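Local coordinates for protein plastocyanin (Adiantum capillus-veneris, PDB 1KDJ) that carries electrons from the cytochrome b6-f complex to P700 of photosystem I by means of a single bound copper ion, at residues V3-E8 against F12-D17; F85-T88 against N94-G97. All blocks are in the same frame, centred on the assembly; numbering follows the deposited sequence.

Contact 1: V3-E8 against F12-D17; sequences VEVGDE and FKFYPD
The ring of Tyr15 meets segment 3-8 with its edge: Gly6 O lies near the ring plane, 3.5 Å from Tyr15 CD2, and one carboxylate oxygen of Asp7 takes up the same rim farther out. There Tyr15 OH donates to Asp7 OD2 over 2.8 Å, reaching it on the anti side and 26° out of the carboxylate plane, with carboxylate and ring turned by a similar 26°. Asn11 ND2 donates to the same oxygen, so OD2 takes two donors, and OD1 is also hydrogen-bonded. The Phe14 ring, on the other face of the sheet, is approached obliquely by methyls of Val3 and Val5. Val5 and Phe14 lie side by side on that inner face, and both valine methyls reach Phe14 CE1; CG1, set anti to the backbone N (chi1 -178°), is 3.9 Å from it.

Between the backbones, Glu4 and Tyr15 form an antiparallel hydrogen-bonded pair, Glu4 N to Tyr15 O and Tyr15 N to Glu4 O both being 2.8 Å. Gly6 N continues the pairing to Lys13 O at 2.9 Å, beyond the non-hydrogen-bonded pair Val5-Phe14. The Tyr15-Pro16 peptide is cis, just where strand 14-15 ends.

The hairpin forms one edge of its sheet: strand 14-15 is outermost, while strand 2-5 bonds on its other side to strand 27-31. Phe14 is turned inward to the opposite sheet, where it meets Phe85 edge-to-face.

Contact 2: F85-T88 against N94-G97; sequences FYCT and NMKG. With CU (copper (II) ion), chain B.
Phe85 and Gly97 form an antiparallel hydrogen-bonded pair in which each backbone N-H is matched with the carbonyl across from it: Phe85 N donates to Gly97 O at 3.0 Å and Gly97 N to Phe85 O at 2.9 Å. One step on, Tyr86 and Lys96 make a non-hydrogen-bonded pair, their CA atoms drawn to 4.1 Å, and Phe85 O and Met95 O each receive an additional CA-H contact, from Lys96 and Tyr86 respectively. Past the strand ends, Cys87 N donates to Met95 O over 3.0 Å. This bond ties together the backbones of two copper ligands. On the side away from segment 94-97, the backbone of Tyr86 is hydrogen-bonded to that of Val40, and Thr88 N is hydrogen-bonded to Asn38 OD1.

Several side-chain polar groups are also satisfied. Tyr86 OH is hydrogen-bonded to Glu62 OE2, and its ring makes a cation-pi contact with Lys91; Thr88 OG1 has a weak hydrogen bond to the same Glu62 oxygen. Cys87 SG binds the copper at 2.3 Å, its chi1 of 170° setting the sulfur anti to the backbone N, and is hydrogen-bonded as well. The fully extended Met95 side chain brings SD to 2.9 Å from the copper, a much longer approach, and 3.7 Å from Cys87 CB. At the other end the Phe85 ring lies over Gly97, whose CA makes a CH-pi contact over the ring face, 3.9 Å from the centroid.

His37 and His90 complete the metal site. A hairpin whose connecting loop supplies cysteine, histidine and methionine, with another histidine from earlier in the chain, is the hallmark of the type 1 blue copper site of cupredoxins.

Overall arrangement
Each contact joins the two strands of an antiparallel hairpin, but the hairpins belong to opposite sheets of the cupredoxin sandwich. Contact 1 is partly buried, with a polar, more exposed outer face and an apolar inner one; contact 2 is buried for the most part and includes two of the four copper ligands. Their centres are 10 Å apart, and they meet in the interior: Phe14 CE2 lies 3.6 Å from Met95 O, and Lys13 O 3.7 Å from Met95 CE. Contact 1 lends no ligand, but Val5 touches His37, and Phe12, at the start of segment 12-17, stacks on His90, probably the pi-pi interaction that hinders protonation of an active-site histidine.

Contact 1: V3-E8 against F12-D17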
loop_
_atom_site.group_PDB
_atom_site.type_symbol
_atom_site.label_atom_id
_atom_site.label_comp_id
_atom_site.label_asym_id
_atom_site.label_seq_id
_atom_site.Cartn_x
_atom_site.Cartn_y
_atom_site.Cartn_z
ATOM N N VAL A 3 3.899 -7.906 1.166
ATOM C CA VAL A 3 3.327 -7.310 2.373
ATOM C C VAL A 3 2.015 -8.045 2.515
ATOM O O VAL A 3 1.348 -8.327 1.515
ATOM C CB VAL A 3 3.009 -5.798 2.256
ATOM C CG1 VAL A 3 2.332 -5.242 3.519
ATOM C CG2 VAL A 3 4.345 -5.045 2.078
ATOM N N GLU A 4 1.739 -8.477 3.743
ATOM C CA GLU A 4 0.468 -9.100 4.058
ATOM C C GLU A 4 -0.456 -8.005 4.569
ATOM O O GLU A 4 -0.102 -7.144 5.382
ATOM C CB GLU A 4 0.688 -10.163 5.114
ATOM C CG GLU A 4 1.396 -11.343 4.482
ATOM C CD GLU A 4 1.565 -12.547 5.418
ATOM O OE1 GLU A 4 0.985 -12.576 6.501
ATOM O OE2 GLU A 4 2.299 -13.451 5.047
ATOM N N VAL A 5 -1.689 -8.039 4.090
ATOM C CA VAL A 5 -2.657 -7.012 4.411
ATOM C C VAL A 5 -3.699 -7.703 5.307
ATOM O O VAL A 5 -4.416 -8.574 4.800
ATOM C CB VAL A 5 -3.299 -6.509 3.105
ATOM C CG1 VAL A 5 -4.278 -5.394 3.452
ATOM C CG2 VAL A 5 -2.238 -6.002 2.128
ATOM N N GLY A 6 -3.748 -7.313 6.563
ATOM C CA GLY A 6 -4.699 -7.899 7.506
ATOM C C GLY A 6 -4.204 -9.260 7.981
ATOM O O GLY A 6 -3.132 -9.761 7.597
ATOM N N ASP A 7 -5.010 -9.892 8.822
ATOM C CA ASP A 7 -4.701 -11.242 9.292
ATOM C C ASP A 7 -6.005 -12.040 9.472
ATOM O O ASP A 7 -7.104 -11.515 9.270
ATOM C CB ASP A 7 -3.890 -11.143 10.614
ATOM C CG ASP A 7 -4.484 -10.350 11.747
ATOM O OD1 ASP A 7 -5.714 -10.283 11.871
ATOM O OD2 ASP A 7 -3.730 -9.776 12.519
ATOM N N GLU A 8 -5.910 -13.297 9.900
ATOM C CA GLU A 8 -7.047 -14.167 10.159
ATOM C C GLU A 8 -7.910 -13.711 11.319
ATOM O O GLU A 8 -9.090 -14.047 11.347
ATOM C CB GLU A 8 -6.629 -15.574 10.502
ATOM C CG GLU A 8 -5.792 -16.358 9.513
ATOM C CD GLU A 8 -6.429 -16.753 8.202
ATOM O OE1 GLU A 8 -7.304 -16.043 7.702
ATOM O OE2 GLU A 8 -6.022 -17.789 7.676
ATOM N N PHE A 12 -6.534 -4.513 11.953
ATOM C CA PHE A 12 -6.377 -3.596 10.832
ATOM C C PHE A 12 -4.881 -3.205 10.758
ATOM O O PHE A 12 -4.466 -2.116 11.193
ATOM C CB PHE A 12 -7.240 -2.376 11.077
ATOM C CG PHE A 12 -8.723 -2.635 11.373
ATOM C CD1 PHE A 12 -9.405 -3.667 10.758
ATOM C CD2 PHE A 12 -9.354 -1.768 12.257
ATOM C CE1 PHE A 12 -10.753 -3.835 11.021
ATOM C CE2 PHE A 12 -10.700 -1.947 12.515
ATOM C CZ PHE A 12 -11.386 -2.973 11.890
ATOM N N LYS A 13 -4.062 -4.089 10.198
ATOM C CA LYS A 13 -2.619 -3.893 10.184
ATOM C C LYS A 13 -2.038 -4.428 8.907
ATOM O O LYS A 13 -2.494 -5.402 8.308
ATOM C CB LYS A 13 -1.958 -4.650 11.354
ATOM C CG LYS A 13 -2.208 -4.271 12.812
ATOM C CD LYS A 13 -1.033 -3.418 13.233
ATOM C CE LYS A 13 -1.093 -2.843 14.655
ATOM N NZ LYS A 13 -0.145 -1.714 14.761
ATOM N N PHE A 14 -0.944 -3.782 8.503
ATOM C CA PHE A 14 -0.111 -4.281 7.415
ATOM C C PHE A 14 1.058 -5.035 8.107
ATOM O O PHE A 14 1.554 -4.588 9.137
ATOM C CB PHE A 14 0.484 -3.118 6.564
ATOM C CG PHE A 14 -0.551 -2.391 5.697
ATOM C CD1 PHE A 14 -0.937 -2.988 4.508
ATOM C CD2 PHE A 14 -1.063 -1.163 6.120
ATOM C CE1 PHE A 14 -1.865 -2.333 3.698
ATOM C CE2 PHE A 14 -1.985 -0.525 5.309
ATOM C CZ PHE A 14 -2.367 -1.116 4.118
ATOM N N TYR A 15 1.465 -6.129 7.511
ATOM C CA TYR A 15 2.517 -6.998 8.013
ATOM C C TYR A 15 3.600 -7.225 6.960
ATOM O O TYR A 15 3.362 -8.007 6.025
ATOM C CB TYR A 15 1.872 -8.325 8.417
ATOM C CG TYR A 15 0.931 -8.204 9.613
ATOM C CD1 TYR A 15 1.424 -7.901 10.862
ATOM C CD2 TYR A 15 -0.421 -8.457 9.418
ATOM C CE1 TYR A 15 0.573 -7.840 11.932
ATOM C CE2 TYR A 15 -1.276 -8.396 10.484
ATOM C CZ TYR A 15 -0.766 -8.086 11.723
ATOM O OH TYR A 15 -1.608 -8.033 12.799
ATOM N N PRO A 16 4.816 -6.643 7.029
ATOM C CA PRO A 16 5.225 -5.616 7.967
ATOM C C PRO A 16 4.666 -4.242 7.609
ATOM O O PRO A 16 4.181 -4.062 6.489
ATOM C CB PRO A 16 6.760 -5.615 7.944
ATOM C CG PRO A 16 7.001 -5.948 6.498
ATOM C CD PRO A 16 5.902 -6.929 6.069
ATOM N N ASP A 17 4.754 -3.255 8.493
ATOM C CA ASP A 17 4.229 -1.931 8.144
ATOM C C ASP A 17 5.310 -0.943 7.704
ATOM O O ASP A 17 5.036 0.247 7.652
ATOM C CB ASP A 17 3.449 -1.366 9.341
ATOM C CG ASP A 17 4.218 -1.098 10.625
ATOM O OD1 ASP A 17 5.436 -1.300 10.703
ATOM O OD2 ASP A 17 3.583 -0.673 11.582
#

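Contact 2: F85-T88 against N94-G97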
loop_
_atom_site.group_PDB
_atom_site.type_symbol
_atom_site.label_atom_id
_atom_site.label_comp_id
_atom_site.label_asym_id
_atom_site.label_seq_id
_atom_site.Cartn_x
_atom_site.Cartn_y
_atom_site.Cartn_z
ATOM N N PHE A 85 1.511 4.761 2.962
ATOM C CA PHE A 85 0.325 4.221 2.329
ATOM C C PHE A 85 -0.644 3.861 3.455
ATOM O O PHE A 85 -0.255 3.676 4.627
ATOM C CB PHE A 85 0.633 2.980 1.465
ATOM C CG PHE A 85 1.379 1.827 2.115
ATOM C CD1 PHE A 85 0.665 0.835 2.758
ATOM C CD2 PHE A 85 2.763 1.777 2.084
ATOM C CE1 PHE A 85 1.336 -0.201 3.377
ATOM C CE2 PHE A 85 3.421 0.738 2.706
ATOM C CZ PHE A 85 2.708 -0.257 3.362
ATOM N N TYR A 86 -1.927 3.819 3.101
ATOM C CA TYR A 86 -2.968 3.566 4.086
ATOM C C TYR A 86 -4.098 2.777 3.464
ATOM O O TYR A 86 -4.132 2.587 2.241
ATOM C CB TYR A 86 -3.479 4.901 4.662
ATOM C CG TYR A 86 -4.135 5.818 3.647
ATOM C CD1 TYR A 86 -5.493 5.698 3.400
ATOM C CD2 TYR A 86 -3.371 6.773 2.983
ATOM C CE1 TYR A 86 -6.103 6.529 2.485
ATOM C CE2 TYR A 86 -3.991 7.609 2.066
ATOM C CZ TYR A 86 -5.342 7.476 1.830
ATOM O OH TYR A 86 -5.957 8.283 0.912
ATOM N N CYS A 87 -4.970 2.238 4.324
ATOM C CA CYS A 87 -6.118 1.499 3.838
ATOM C C CYS A 87 -7.288 2.471 3.913
ATOM O O CYS A 87 -7.468 2.989 5.009
ATOM C CB CYS A 87 -6.395 0.300 4.754
ATOM S SG CYS A 87 -7.970 -0.477 4.348
ATOM N N THR A 88 -8.112 2.709 2.901
ATOM C CA THR A 88 -9.243 3.625 3.019
ATOM C C THR A 88 -10.304 3.283 4.084
ATOM O O THR A 88 -10.460 4.111 4.971
ATOM C CB THR A 88 -9.860 3.724 1.614
ATOM O OG1 THR A 88 -8.801 4.145 0.729
ATOM C CG2 THR A 88 -11.087 4.648 1.591
ATOM N N ASN A 94 -5.676 3.848 12.017
ATOM C CA ASN A 94 -4.236 3.902 11.798
ATOM C C ASN A 94 -3.675 2.695 11.090
ATOM O O ASN A 94 -2.544 2.259 11.313
ATOM C CB ASN A 94 -3.528 4.134 13.144
ATOM C CG ASN A 94 -2.074 4.647 13.101
ATOM O OD1 ASN A 94 -1.792 5.790 13.453
ATOM N ND2 ASN A 94 -1.007 3.930 12.763
ATOM N N MET A 95 -4.428 2.129 10.157
ATOM C CA MET A 95 -3.893 1.088 9.303
ATOM C C MET A 95 -3.151 1.773 8.122
ATOM O O MET A 95 -3.659 2.110 7.039
ATOM C CB MET A 95 -5.008 0.204 8.795
ATOM C CG MET A 95 -4.564 -0.918 7.917
ATOM S SD MET A 95 -5.819 -2.141 7.513
ATOM C CE MET A 95 -4.906 -3.238 6.491
ATOM N N LYS A 96 -1.856 1.905 8.407
ATOM C CA LYS A 96 -0.927 2.591 7.539
ATOM C C LYS A 96 0.446 1.914 7.602
ATOM O O LYS A 96 0.716 1.138 8.535
ATOM C CB LYS A 96 -0.832 4.060 7.979
ATOM C CG LYS A 96 -0.217 4.342 9.344
ATOM C CD LYS A 96 -0.118 5.853 9.525
ATOM C CE LYS A 96 0.440 6.271 10.902
ATOM N NZ LYS A 96 1.847 5.944 11.064
ATOM N N GLY A 97 1.275 2.168 6.588
ATOM C CA GLY A 97 2.625 1.636 6.527
ATOM C C GLY A 97 3.526 2.633 5.795
ATOM O O GLY A 97 3.024 3.652 5.291
HETATM CU CU CU B . -8.298 -2.009 5.970
#